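Core protein VP4 (Bluetongue virus, PDB 2JHP) caps viral messenger RNA as a multifunctional enzyme of the inner capsid, with methyltransferase centres that hold S-adenosyl-L-homocysteine. Local coordinates at residues 181-186 with 261-266; 191-196 with 216-221; 203-208 with 230-235. All coordinates share one frame; numbering follows the deposited sequence.

Interaction 1 (181-186 with 261-266); sequences SMLDYI and LFIWDV. With GUN (guanine), chain D; SAH (S-adenosyl-L-homocysteine), chain C.
Flat groups flank the contact that Met182, Leu183 and Ile186 make with Leu261 and Ile263: the Tyr185 ring has Met182 O 3.5 Å above the centre of one face, and the Trp264 ring has Val266 CG2 over the centre of one of its own. The contact itself is wholly apolar. Ile263 is its middle: CD1 meets Leu183 CD2 at 3.8 Å, the two side chains crossing at about a right angle, and also lies 4.1 Å from Ile186 CG2. Its other branch, CG2, meets Met182 CE at 4.2 Å, where the side chains slide past each other in opposite directions. With CG1 anti to the backbone N (chi1 -160°), Ile186 sets that carbon 3.9 Å from Leu261 CD2, and CD1 of the same leucine is just as near.

The polar groups flanking the contact serve the two ligands. Asp184 O takes two hydrogen bonds from guanine, 3.0 Å from N2 and 3.2 Å from N1, while Asp265 OD2 accepts one from the amino N of S-adenosyl-L-homocysteine at 2.9 Å. Salt bridges to Lys383 and Arg337 hold the carboxylates of Asp184 and Asp265, respectively. Residues 181-186 of helix 178-186 run nearly antiparallel to strand 261-264 and pack on one face of the sheet, with Leu390 of helix 380-391 also touching Ile186; on the other face, helix 280-295 covers Phe262 and Trp264.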
loop_
_atom_site.group_PDB
_atom_site.type_symbol
_atom_site.label_atom_id
_atom_site.label_comp_id
_atom_site.label_asym_id
_atom_site.label_seq_id
_atom_site.Cartn_x
_atom_site.Cartn_y
_atom_site.Cartn_z
ATOM N N SER A 181 21.642 -6.021 7.911
ATOM C CA SER A 181 20.255 -6.211 8.266
ATOM C C SER A 181 19.951 -5.432 9.533
ATOM O O SER A 181 18.843 -4.920 9.708
ATOM C CB SER A 181 19.962 -7.692 8.479
ATOM O OG SER A 181 19.485 -8.275 7.294
ATOM N N MET A 182 20.946 -5.345 10.416
ATOM C CA MET A 182 20.792 -4.593 11.662
ATOM C C MET A 182 20.415 -3.141 11.346
ATOM O O MET A 182 19.352 -2.680 11.758
ATOM C CB MET A 182 22.058 -4.676 12.513
ATOM C CG MET A 182 21.932 -4.119 13.879
ATOM S SD MET A 182 23.523 -3.442 14.285
ATOM C CE MET A 182 23.425 -3.410 16.045
ATOM N N LEU A 183 21.259 -2.462 10.571
ATOM C CA LEU A 183 20.967 -1.120 10.088
ATOM C C LEU A 183 19.639 -1.053 9.337
ATOM O O LEU A 183 18.914 -0.076 9.472
ATOM C CB LEU A 183 22.105 -0.584 9.214
ATOM C CG LEU A 183 23.532 -0.514 9.790
ATOM C CD1 LEU A 183 24.522 -0.270 8.677
ATOM C CD2 LEU A 183 23.682 0.542 10.892
ATOM N N ASP A 184 19.308 -2.097 8.582
ATOM C CA ASP A 184 18.061 -2.132 7.812
ATOM C C ASP A 184 16.789 -1.847 8.595
ATOM O O ASP A 184 15.936 -1.093 8.119
ATOM C CB ASP A 184 17.893 -3.465 7.102
ATOM C CG ASP A 184 18.600 -3.512 5.790
ATOM O OD1 ASP A 184 19.046 -2.450 5.315
ATOM O OD2 ASP A 184 18.714 -4.626 5.236
ATOM N N TYR A 185 16.637 -2.468 9.773
ATOM C CA TYR A 185 15.447 -2.236 10.582
ATOM C C TYR A 185 15.555 -1.084 11.594
ATOM O O TYR A 185 14.540 -0.571 12.051
ATOM C CB TYR A 185 14.995 -3.524 11.252
ATOM C CG TYR A 185 15.907 -4.032 12.333
ATOM C CD1 TYR A 185 15.895 -3.470 13.607
ATOM C CD2 TYR A 185 16.760 -5.106 12.097
ATOM C CE1 TYR A 185 16.731 -3.947 14.605
ATOM C CE2 TYR A 185 17.587 -5.590 13.085
ATOM C CZ TYR A 185 17.568 -5.008 14.339
ATOM O OH TYR A 185 18.386 -5.494 15.334
ATOM N N ILE A 186 16.762 -0.688 11.971
ATOM C CA ILE A 186 16.884 0.380 12.960
ATOM C C ILE A 186 16.928 1.770 12.321
ATOM O O ILE A 186 16.420 2.718 12.900
ATOM C CB ILE A 186 18.082 0.159 13.938
ATOM C CG1 ILE A 186 17.919 0.976 15.232
ATOM C CG2 ILE A 186 19.416 0.469 13.254
ATOM C CD1 ILE A 186 16.792 0.530 16.162
ATOM N N LEU A 261 20.327 8.611 16.907
ATOM C CA LEU A 261 20.290 7.194 17.292
ATOM C C LEU A 261 21.677 6.698 17.685
ATOM O O LEU A 261 22.666 6.982 17.003
ATOM C CB LEU A 261 19.726 6.336 16.156
ATOM C CG LEU A 261 20.070 4.849 16.021
ATOM C CD1 LEU A 261 19.434 4.013 17.116
ATOM C CD2 LEU A 261 19.577 4.411 14.658
ATOM N N PHE A 262 21.723 5.950 18.785
ATOM C CA PHE A 262 22.953 5.429 19.356
ATOM C C PHE A 262 23.072 3.938 19.037
ATOM O O PHE A 262 22.212 3.144 19.424
ATOM C CB PHE A 262 22.923 5.671 20.870
ATOM C CG PHE A 262 24.170 5.237 21.606
ATOM C CD1 PHE A 262 25.243 6.110 21.752
ATOM C CD2 PHE A 262 24.248 3.978 22.191
ATOM C CE1 PHE A 262 26.391 5.721 22.446
ATOM C CE2 PHE A 262 25.391 3.581 22.895
ATOM C CZ PHE A 262 26.464 4.454 23.019
ATOM N N ILE A 263 24.133 3.571 18.316
ATOM C CA ILE A 263 24.384 2.180 17.911
ATOM C C ILE A 263 25.702 1.670 18.523
ATOM O O ILE A 263 26.766 2.242 18.268
ATOM C CB ILE A 263 24.420 2.020 16.370
ATOM C CG1 ILE A 263 23.097 2.476 15.748
ATOM C CG2 ILE A 263 24.712 0.566 15.992
ATOM C CD1 ILE A 263 22.988 2.247 14.243
ATOM N N TRP A 264 25.611 0.600 19.325
ATOM C CA TRP A 264 26.754 0.028 20.072
ATOM C C TRP A 264 26.991 -1.426 19.683
ATOM O O TRP A 264 26.137 -2.291 19.925
ATOM C CB TRP A 264 26.514 0.138 21.584
ATOM C CG TRP A 264 27.607 -0.423 22.491
ATOM C CD1 TRP A 264 27.789 -1.731 22.855
ATOM C CD2 TRP A 264 28.618 0.326 23.182
ATOM N NE1 TRP A 264 28.861 -1.844 23.722
ATOM C CE2 TRP A 264 29.384 -0.596 23.942
ATOM C CE3 TRP A 264 28.953 1.685 23.234
ATOM C CZ2 TRP A 264 30.468 -0.198 24.724
ATOM C CZ3 TRP A 264 30.025 2.077 24.017
ATOM C CH2 TRP A 264 30.771 1.141 24.746
ATOM N N ASP A 265 28.158 -1.673 19.078
ATOM C CA ASP A 265 28.561 -3.007 18.617
ATOM C C ASP A 265 29.964 -3.361 19.096
ATOM O O ASP A 265 30.695 -4.113 18.441
ATOM C CB ASP A 265 28.462 -3.113 17.081
ATOM C CG ASP A 265 28.389 -4.561 16.594
ATOM O OD1 ASP A 265 27.806 -5.415 17.302
ATOM O OD2 ASP A 265 28.916 -4.850 15.502
ATOM N N VAL A 266 30.321 -2.830 20.259
ATOM C CA VAL A 266 31.644 -3.022 20.852
ATOM C C VAL A 266 31.932 -4.479 21.275
ATOM O O VAL A 266 31.121 -5.119 21.952
ATOM C CB VAL A 266 31.846 -2.032 22.031
ATOM C CG1 VAL A 266 33.150 -2.283 22.768
ATOM C CG2 VAL A 266 31.780 -0.598 21.526
HETATM N N9 GUN D . 11.146 -4.960 4.642
HETATM C C8 GUN D . 10.666 -4.290 3.590
HETATM N N7 GUN D . 11.286 -3.113 3.491
HETATM C C5 GUN D . 12.168 -3.031 4.481
HETATM C C6 GUN D . 13.075 -2.043 4.854
HETATM O O6 GUN D . 13.163 -0.996 4.209
HETATM N N1 GUN D . 13.889 -2.273 5.976
HETATM C C2 GUN D . 13.742 -3.494 6.678
HETATM N N2 GUN D . 14.487 -3.733 7.741
HETATM N N3 GUN D . 12.858 -4.431 6.288
HETATM C C4 GUN D . 12.080 -4.216 5.214
HETATM N N SAH C . 30.377 -3.292 13.565
HETATM C CA SAH C . 31.471 -4.148 13.006
HETATM C CB SAH C . 31.695 -5.420 13.828
HETATM C CG SAH C . 32.133 -5.153 15.266
HETATM S SD SAH C . 33.846 -5.654 15.532
HETATM C C SAH C . 31.190 -4.487 11.545
HETATM O O SAH C . 30.039 -4.491 11.103
HETATM O OXT SAH C . 32.112 -4.751 10.774
HETATM C "C5'" SAH C . 33.955 -4.892 17.162
HETATM C "C4'" SAH C . 34.853 -3.671 17.085
HETATM O "O4'" SAH C . 34.744 -2.899 18.253
HETATM C "C3'" SAH C . 36.327 -4.015 16.953
HETATM O "O3'" SAH C . 36.707 -3.743 15.628
HETATM C "C2'" SAH C . 37.042 -3.105 17.940
HETATM O "O2'" SAH C . 38.043 -2.347 17.305
HETATM C "C1'" SAH C . 35.943 -2.170 18.393
HETATM N N9 SAH C . 36.026 -1.670 19.773
HETATM C C8 SAH C . 36.430 -2.330 20.905
HETATM N N7 SAH C . 36.305 -1.482 21.953
HETATM C C5 SAH C . 35.818 -0.304 21.508
HETATM C C6 SAH C . 35.500 0.893 22.142
HETATM N N6 SAH C . 35.668 1.022 23.454
HETATM N N1 SAH C . 35.012 1.953 21.397
HETATM C C2 SAH C . 34.839 1.824 20.037
HETATM N N3 SAH C . 35.153 0.629 19.417
HETATM C C4 SAH C . 35.635 -0.412 20.139
#

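Interaction 2 (191-196 with 216-221); sequences EEVHYI and RRVLWH. With SAH (S-adenosyl-L-homocysteine), chain C.
Strands 192-196 and 219-221 run parallel, their axes 19° apart, joined by four backbone hydrogen bonds of 2.7 to 2.8 Å: Leu219 N to Glu191 O, just before the strand, then Val193 N to Leu219 O, His221 N to Val193 O and Tyr195 N to His221 O.

On one face, His194 and His221 lie side by side and point the same way. Their planes are only 17° apart, but with ring centroids 4.8 Å from each other the rings barely overlap; His221 CB sits over a face of the His194 ring instead. NE2 of His194 donates to Glu192 OE1 at 2.6 Å, meeting the carboxylate on its anti side, and ND1 is bonded to Tyr223 OH, so both ring nitrogens are held and the ring's rotation is fixed. His221 ND1 bonds to His238 on the next strand.

On the face of Val193 and Trp220 the contacts across the strands are apolar. With chi1 at 171°, Val193 turns CG1 away from its own N and alongside the indole, 3.7 Å from Trp220 CZ3, while CG2 meets Val218 CG1 at 3.8 Å. Val218 CG1 also covers one face of the indole, toward its rim. Farther along, Tyr195 OH receives a weak hydrogen bond of 3.1 Å from SAH N. Strand 192-196 is central in a sheet of order 3-2-1-4-5-7-6, with strand 335-341 antiparallel to its neighbours; Tyr195 and Ile196 at its carboxyl end border the cofactor, as in Rossmann-like methyltransferases.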
loop_
_atom_site.group_PDB
_atom_site.type_symbol
_atom_site.label_atom_id
_atom_site.label_comp_id
_atom_site.label_asym_id
_atom_site.label_seq_id
_atom_site.Cartn_x
_atom_site.Cartn_y
_atom_site.Cartn_z
ATOM N N GLU A 191 18.315 11.442 11.979
ATOM C CA GLU A 191 19.143 12.299 11.120
ATOM C C GLU A 191 20.621 12.097 11.390
ATOM O O GLU A 191 21.458 12.405 10.541
ATOM C CB GLU A 191 18.834 13.773 11.342
ATOM C CG GLU A 191 17.384 14.152 11.136
ATOM C CD GLU A 191 17.017 15.385 11.928
ATOM O OE1 GLU A 191 17.230 16.509 11.418
ATOM O OE2 GLU A 191 16.524 15.219 13.065
ATOM N N GLU A 192 20.944 11.595 12.576
ATOM C CA GLU A 192 22.330 11.488 12.999
ATOM C C GLU A 192 22.526 10.208 13.792
ATOM O O GLU A 192 21.812 9.954 14.761
ATOM C CB GLU A 192 22.705 12.713 13.831
ATOM C CG GLU A 192 24.150 12.803 14.287
ATOM C CD GLU A 192 24.374 14.004 15.202
ATOM O OE1 GLU A 192 24.802 13.811 16.362
ATOM O OE2 GLU A 192 24.099 15.145 14.765
ATOM N N VAL A 193 23.493 9.403 13.360
ATOM C CA VAL A 193 23.824 8.151 14.022
ATOM C C VAL A 193 25.252 8.151 14.531
ATOM O O VAL A 193 26.195 8.396 13.782
ATOM C CB VAL A 193 23.646 6.927 13.082
ATOM C CG1 VAL A 193 24.204 5.652 13.742
ATOM C CG2 VAL A 193 22.188 6.754 12.700
ATOM N N HIS A 194 25.390 7.853 15.813
ATOM C CA HIS A 194 26.677 7.594 16.421
ATOM C C HIS A 194 26.864 6.077 16.533
ATOM O O HIS A 194 26.137 5.399 17.271
ATOM C CB HIS A 194 26.755 8.281 17.785
ATOM C CG HIS A 194 26.710 9.773 17.707
ATOM N ND1 HIS A 194 27.824 10.562 17.886
ATOM C CD2 HIS A 194 25.687 10.621 17.443
ATOM C CE1 HIS A 194 27.489 11.834 17.744
ATOM N NE2 HIS A 194 26.196 11.896 17.478
ATOM N N TYR A 195 27.825 5.558 15.773
ATOM C CA TYR A 195 28.029 4.116 15.623
ATOM C C TYR A 195 29.365 3.723 16.241
ATOM O O TYR A 195 30.420 3.879 15.626
ATOM C CB TYR A 195 27.986 3.743 14.131
ATOM C CG TYR A 195 27.924 2.262 13.776
ATOM C CD1 TYR A 195 28.082 1.266 14.736
ATOM C CD2 TYR A 195 27.738 1.867 12.453
ATOM C CE1 TYR A 195 28.028 -0.085 14.389
ATOM C CE2 TYR A 195 27.692 0.521 12.092
ATOM C CZ TYR A 195 27.835 -0.448 13.063
ATOM O OH TYR A 195 27.782 -1.781 12.713
ATOM N N ILE A 196 29.292 3.221 17.470
ATOM C CA ILE A 196 30.460 2.818 18.243
ATOM C C ILE A 196 30.740 1.347 17.976
ATOM O O ILE A 196 29.841 0.508 18.096
ATOM C CB ILE A 196 30.245 2.968 19.796
ATOM C CG1 ILE A 196 29.199 4.048 20.168
ATOM C CG2 ILE A 196 31.584 3.117 20.509
ATOM C CD1 ILE A 196 29.652 5.477 20.047
ATOM N N ARG A 216 22.313 8.431 2.646
ATOM C CA ARG A 216 22.602 9.843 2.368
ATOM C C ARG A 216 21.937 10.837 3.326
ATOM O O ARG A 216 22.544 11.848 3.676
ATOM C CB ARG A 216 22.283 10.206 0.916
ATOM C CG ARG A 216 23.505 10.169 0.012
ATOM C CD ARG A 216 23.318 10.993 -1.269
ATOM N NE ARG A 216 22.685 10.288 -2.394
ATOM C CZ ARG A 216 22.653 8.964 -2.586
ATOM N NH1 ARG A 216 23.230 8.120 -1.725
ATOM N NH2 ARG A 216 22.040 8.476 -3.661
ATOM N N ARG A 217 20.709 10.540 3.759
ATOM C CA ARG A 217 19.970 11.433 4.658
ATOM C C ARG A 217 20.465 11.388 6.123
ATOM O O ARG A 217 19.937 12.098 6.994
ATOM C CB ARG A 217 18.469 11.140 4.602
ATOM C CG ARG A 217 17.809 11.274 3.233
ATOM C CD ARG A 217 16.276 11.229 3.343
ATOM N NE ARG A 217 15.801 10.237 4.321
ATOM C CZ ARG A 217 15.559 8.948 4.064
ATOM N NH1 ARG A 217 15.732 8.451 2.839
ATOM N NH2 ARG A 217 15.131 8.150 5.042
ATOM N N VAL A 218 21.478 10.569 6.397
ATOM C CA VAL A 218 21.943 10.397 7.765
ATOM C C VAL A 218 23.368 10.905 7.943
ATOM O O VAL A 218 24.212 10.714 7.069
ATOM C CB VAL A 218 21.802 8.923 8.202
ATOM C CG1 VAL A 218 22.700 8.595 9.401
ATOM C CG2 VAL A 218 20.342 8.613 8.501
ATOM N N LEU A 219 23.622 11.579 9.060
ATOM C CA LEU A 219 24.986 11.928 9.430
ATOM C C LEU A 219 25.582 10.851 10.350
ATOM O O LEU A 219 25.083 10.600 11.447
ATOM C CB LEU A 219 25.070 13.324 10.057
ATOM C CG LEU A 219 26.479 13.779 10.457
ATOM C CD1 LEU A 219 27.436 13.742 9.263
ATOM C CD2 LEU A 219 26.470 15.167 11.116
ATOM N N TRP A 220 26.654 10.225 9.874
ATOM C CA TRP A 220 27.240 9.056 10.514
ATOM C C TRP A 220 28.520 9.385 11.279
ATOM O O TRP A 220 29.557 9.626 10.673
ATOM C CB TRP A 220 27.576 8.021 9.442
ATOM C CG TRP A 220 26.405 7.519 8.689
ATOM C CD1 TRP A 220 25.919 7.994 7.503
ATOM C CD2 TRP A 220 25.565 6.430 9.065
ATOM N NE1 TRP A 220 24.821 7.263 7.118
ATOM C CE2 TRP A 220 24.580 6.296 8.062
ATOM C CE3 TRP A 220 25.539 5.560 10.159
ATOM C CZ2 TRP A 220 23.581 5.323 8.117
ATOM C CZ3 TRP A 220 24.539 4.582 10.214
ATOM C CH2 TRP A 220 23.578 4.474 9.189
ATOM N N HIS A 221 28.445 9.399 12.604
ATOM C CA HIS A 221 29.644 9.498 13.431
ATOM C C HIS A 221 30.059 8.085 13.797
ATOM O O HIS A 221 29.358 7.401 14.536
ATOM C CB HIS A 221 29.375 10.311 14.692
ATOM C CG HIS A 221 29.389 11.791 14.477
ATOM N ND1 HIS A 221 30.553 12.502 14.277
ATOM C CD2 HIS A 221 28.383 12.699 14.456
ATOM C CE1 HIS A 221 30.263 13.783 14.129
ATOM N NE2 HIS A 221 28.954 13.930 14.233
HETATM N N SAH C . 30.377 -3.292 13.565
HETATM C CA SAH C . 31.471 -4.148 13.006
HETATM C CB SAH C . 31.695 -5.420 13.828
HETATM C CG SAH C . 32.133 -5.153 15.266
HETATM S SD SAH C . 33.846 -5.654 15.532
HETATM C C SAH C . 31.190 -4.487 11.545
HETATM O O SAH C . 30.039 -4.491 11.103
HETATM O OXT SAH C . 32.112 -4.751 10.774
HETATM C "C5'" SAH C . 33.955 -4.892 17.162
HETATM C "C4'" SAH C . 34.853 -3.671 17.085
HETATM O "O4'" SAH C . 34.744 -2.899 18.253
HETATM C "C3'" SAH C . 36.327 -4.015 16.953
HETATM O "O3'" SAH C . 36.707 -3.743 15.628
HETATM C "C2'" SAH C . 37.042 -3.105 17.940
HETATM O "O2'" SAH C . 38.043 -2.347 17.305
HETATM C "C1'" SAH C . 35.943 -2.170 18.393
HETATM N N9 SAH C . 36.026 -1.670 19.773
HETATM C C8 SAH C . 36.430 -2.330 20.905
HETATM N N7 SAH C . 36.305 -1.482 21.953
HETATM C C5 SAH C . 35.818 -0.304 21.508
HETATM C C6 SAH C . 35.500 0.893 22.142
HETATM N N6 SAH C . 35.668 1.022 23.454
HETATM N N1 SAH C . 35.012 1.953 21.397
HETATM C C2 SAH C . 34.839 1.824 20.037
HETATM N N3 SAH C . 35.153 0.629 19.417
HETATM C C4 SAH C . 35.635 -0.412 20.139
#

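Interaction 3 (203-208 with 230-235); sequences TLMQFK and CSDPNV. With SAH (S-adenosyl-L-homocysteine), chain C.
The S-adenosyl-L-homocysteine pocket is bordered by helix 202-210, and on another side of that helix Leu204, Met205 and Lys208 receive Cys230, Asp232 and Val235 from the loop that leads into edge strand 235-238. Thr203 serves the pocket: its OG1 donates to SAH O at 3.0 Å, one bond to the carboxylate group near the start of the helix, where the helix dipole would be expected to favour a negative charge.

Three side chains, one turn of helix apart from first to last, face the loop. Leu204 and Val235 reach toward each other tip to tip, CD2 to CG2 at 4.1 Å, and this is the buried end of the contact. Met205 follows with a curled chain: chi2 (-63°) sets SD 4.3 Å from Cys230 SG, and chi3 (-85°) turns CE to 4.0 Å from Asp232 OD2. Lys208 meets the same oxygen, it and Asp232 approaching from opposite directions. Its extended first two torsions carry CD to 3.5 Å from Asp232 OD2; the bend at chi3 (82°) then turns CE and NZ back, leaving NZ also 3.5 Å from OD2 in a salt bridge. OD2 therefore meets both the ammonium and aliphatic carbon, where Lys208 and Asp232 are both partly exposed to solvent.

Asp232 is itself placed by a type I turn, closed by Val235 N to Asp232 O at 3.1 Å. Within this turn Asn234 ND2 bonds to Val218 O, tying the loop to the neighbouring strand, and Phe215 fills in beside Leu204 and Val235. No hydrogen bond crosses between 203-208 and 230-235. Helix 202-210 lies in the crossover between parallel strands 192-196 and 219-223, a beta-alpha-beta unit of a sheet ordered 3-2-1-4-5-7-6, as in Rossmann-like methyltransferases.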
loop_
_atom_site.group_PDB
_atom_site.type_symbol
_atom_site.label_atom_id
_atom_site.label_comp_id
_atom_site.label_asym_id
_atom_site.label_seq_id
_atom_site.Cartn_x
_atom_site.Cartn_y
_atom_site.Cartn_z
ATOM N N THR A 203 30.380 -3.142 6.417
ATOM C CA THR A 203 28.974 -3.196 6.789
ATOM C C THR A 203 28.260 -1.879 6.451
ATOM O O THR A 203 27.220 -1.899 5.789
ATOM C CB THR A 203 28.834 -3.613 8.275
ATOM O OG1 THR A 203 28.958 -5.041 8.368
ATOM C CG2 THR A 203 27.496 -3.165 8.893
ATOM N N LEU A 204 28.837 -0.747 6.861
ATOM C CA LEU A 204 28.234 0.556 6.561
ATOM C C LEU A 204 28.195 0.822 5.063
ATOM O O LEU A 204 27.247 1.409 4.558
ATOM C CB LEU A 204 28.942 1.707 7.292
ATOM C CG LEU A 204 28.314 3.110 7.179
ATOM C CD1 LEU A 204 26.886 3.152 7.719
ATOM C CD2 LEU A 204 29.158 4.147 7.895
ATOM N N MET A 205 29.226 0.382 4.357
ATOM C CA MET A 205 29.321 0.627 2.917
ATOM C C MET A 205 28.331 -0.221 2.132
ATOM O O MET A 205 27.852 0.202 1.085
ATOM C CB MET A 205 30.753 0.418 2.419
ATOM C CG MET A 205 31.757 1.409 3.017
ATOM S SD MET A 205 31.468 3.154 2.603
ATOM C CE MET A 205 32.305 3.256 1.010
ATOM N N GLN A 206 28.010 -1.405 2.649
ATOM C CA GLN A 206 26.975 -2.229 2.038
ATOM C C GLN A 206 25.582 -1.632 2.233
ATOM O O GLN A 206 24.714 -1.778 1.372
ATOM C CB GLN A 206 27.043 -3.676 2.529
ATOM C CG GLN A 206 28.193 -4.472 1.922
ATOM C CD GLN A 206 28.091 -4.618 0.410
ATOM O OE1 GLN A 206 27.431 -5.527 -0.088
ATOM N NE2 GLN A 206 28.757 -3.731 -0.324
ATOM N N PHE A 207 25.383 -0.943 3.354
ATOM C CA PHE A 207 24.142 -0.203 3.586
ATOM C C PHE A 207 24.007 0.942 2.571
ATOM O O PHE A 207 22.955 1.106 1.951
ATOM C CB PHE A 207 24.070 0.308 5.022
ATOM C CG PHE A 207 22.726 0.887 5.404
ATOM C CD1 PHE A 207 21.630 0.055 5.634
ATOM C CD2 PHE A 207 22.562 2.267 5.558
ATOM C CE1 PHE A 207 20.393 0.587 5.994
ATOM C CE2 PHE A 207 21.323 2.804 5.919
ATOM C CZ PHE A 207 20.243 1.963 6.136
ATOM N N LYS A 208 25.083 1.705 2.388
ATOM C CA LYS A 208 25.142 2.738 1.349
ATOM C C LYS A 208 24.759 2.180 -0.023
ATOM O O LYS A 208 23.980 2.797 -0.743
ATOM C CB LYS A 208 26.534 3.378 1.287
ATOM C CG LYS A 208 26.655 4.477 0.236
ATOM C CD LYS A 208 28.115 4.910 -0.073
ATOM C CE LYS A 208 28.812 3.991 -1.054
ATOM N NZ LYS A 208 30.200 4.459 -1.308
ATOM N N CYS A 230 37.255 7.280 5.332
ATOM C CA CYS A 230 35.999 7.272 4.590
ATOM C C CYS A 230 35.751 8.616 3.903
ATOM O O CYS A 230 35.401 9.620 4.547
ATOM C CB CYS A 230 34.821 6.878 5.480
ATOM S SG CYS A 230 33.309 6.520 4.554
ATOM N N SER A 231 35.929 8.608 2.585
ATOM C CA SER A 231 35.799 9.799 1.753
ATOM C C SER A 231 34.356 10.298 1.625
ATOM O O SER A 231 34.121 11.353 1.041
ATOM C CB SER A 231 36.373 9.518 0.365
ATOM O OG SER A 231 35.571 8.564 -0.312
ATOM N N ASP A 232 33.398 9.537 2.154
ATOM C CA ASP A 232 32.008 9.982 2.186
ATOM C C ASP A 232 31.849 11.159 3.146
ATOM O O ASP A 232 32.227 11.062 4.314
ATOM C CB ASP A 232 31.053 8.835 2.529
ATOM C CG ASP A 232 30.542 8.113 1.290
ATOM O OD1 ASP A 232 29.950 8.783 0.406
ATOM O OD2 ASP A 232 30.733 6.880 1.188
ATOM N N PRO A 233 31.322 12.288 2.635
ATOM C CA PRO A 233 31.186 13.540 3.384
ATOM C C PRO A 233 30.289 13.456 4.619
ATOM O O PRO A 233 30.526 14.178 5.584
ATOM C CB PRO A 233 30.603 14.509 2.352
ATOM C CG PRO A 233 30.004 13.648 1.312
ATOM C CD PRO A 233 30.845 12.429 1.249
ATOM N N ASN A 234 29.278 12.590 4.595
ATOM C CA ASN A 234 28.410 12.400 5.762
ATOM C C ASN A 234 28.885 11.287 6.718
ATOM O O ASN A 234 28.165 10.916 7.657
ATOM C CB ASN A 234 26.947 12.183 5.341
ATOM C CG ASN A 234 26.752 10.906 4.531
ATOM O OD1 ASN A 234 27.634 10.484 3.786
ATOM N ND2 ASN A 234 25.588 10.298 4.672
ATOM N N VAL A 235 30.089 10.764 6.482
ATOM C CA VAL A 235 30.725 9.838 7.433
ATOM C C VAL A 235 31.924 10.483 8.106
ATOM O O VAL A 235 32.976 10.683 7.496
ATOM C CB VAL A 235 31.126 8.466 6.817
ATOM C CG1 VAL A 235 31.658 7.551 7.897
ATOM C CG2 VAL A 235 29.922 7.811 6.126
HETATM N N SAH C . 30.377 -3.292 13.565
HETATM C CA SAH C . 31.471 -4.148 13.006
HETATM C CB SAH C . 31.695 -5.420 13.828
HETATM C CG SAH C . 32.133 -5.153 15.266
HETATM S SD SAH C . 33.846 -5.654 15.532
HETATM C C SAH C . 31.190 -4.487 11.545
HETATM O O SAH C . 30.039 -4.491 11.103
HETATM O OXT SAH C . 32.112 -4.751 10.774
HETATM C "C5'" SAH C . 33.955 -4.892 17.162
HETATM C "C4'" SAH C . 34.853 -3.671 17.085
HETATM O "O4'" SAH C . 34.744 -2.899 18.253
HETATM C "C3'" SAH C . 36.327 -4.015 16.953
HETATM O "O3'" SAH C . 36.707 -3.743 15.628
HETATM C "C2'" SAH C . 37.042 -3.105 17.940
HETATM O "O2'" SAH C . 38.043 -2.347 17.305
HETATM C "C1'" SAH C . 35.943 -2.170 18.393
HETATM N N9 SAH C . 36.026 -1.670 19.773
HETATM C C8 SAH C . 36.430 -2.330 20.905
HETATM N N7 SAH C . 36.305 -1.482 21.953
HETATM C C5 SAH C . 35.818 -0.304 21.508
HETATM C C6 SAH C . 35.500 0.893 22.142
HETATM N N6 SAH C . 35.668 1.022 23.454
HETATM N N1 SAH C . 35.012 1.953 21.397
HETATM C C2 SAH C . 34.839 1.824 20.037
HETATM N N3 SAH C . 35.153 0.629 19.417
HETATM C C4 SAH C . 35.635 -0.412 20.139
#

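From the N terminus, helix 178-186 leads directly to strand 192-196. Interaction 1 closes the widest loop, from 181-186 to 261-266, and both other contacts are nested within it. Interaction 2 closes the loop from strand 192-196 through helix 202-210 to strand 219-223; interaction 3 closes the one from helix 202-210 through strand 219-223 to the loop before strand 235-238, so these two cross. Strands 260-264 and 192-196 are sheet neighbours, joining interactions 1 and 2 through Ile263 and His194; Trp220 N to Asn234 O joins interactions 2 and 3. Leu183 and Asp184 touch Phe207, bringing the two helices together on one side of the sheet. All three reach the same S-adenosyl-L-homocysteine.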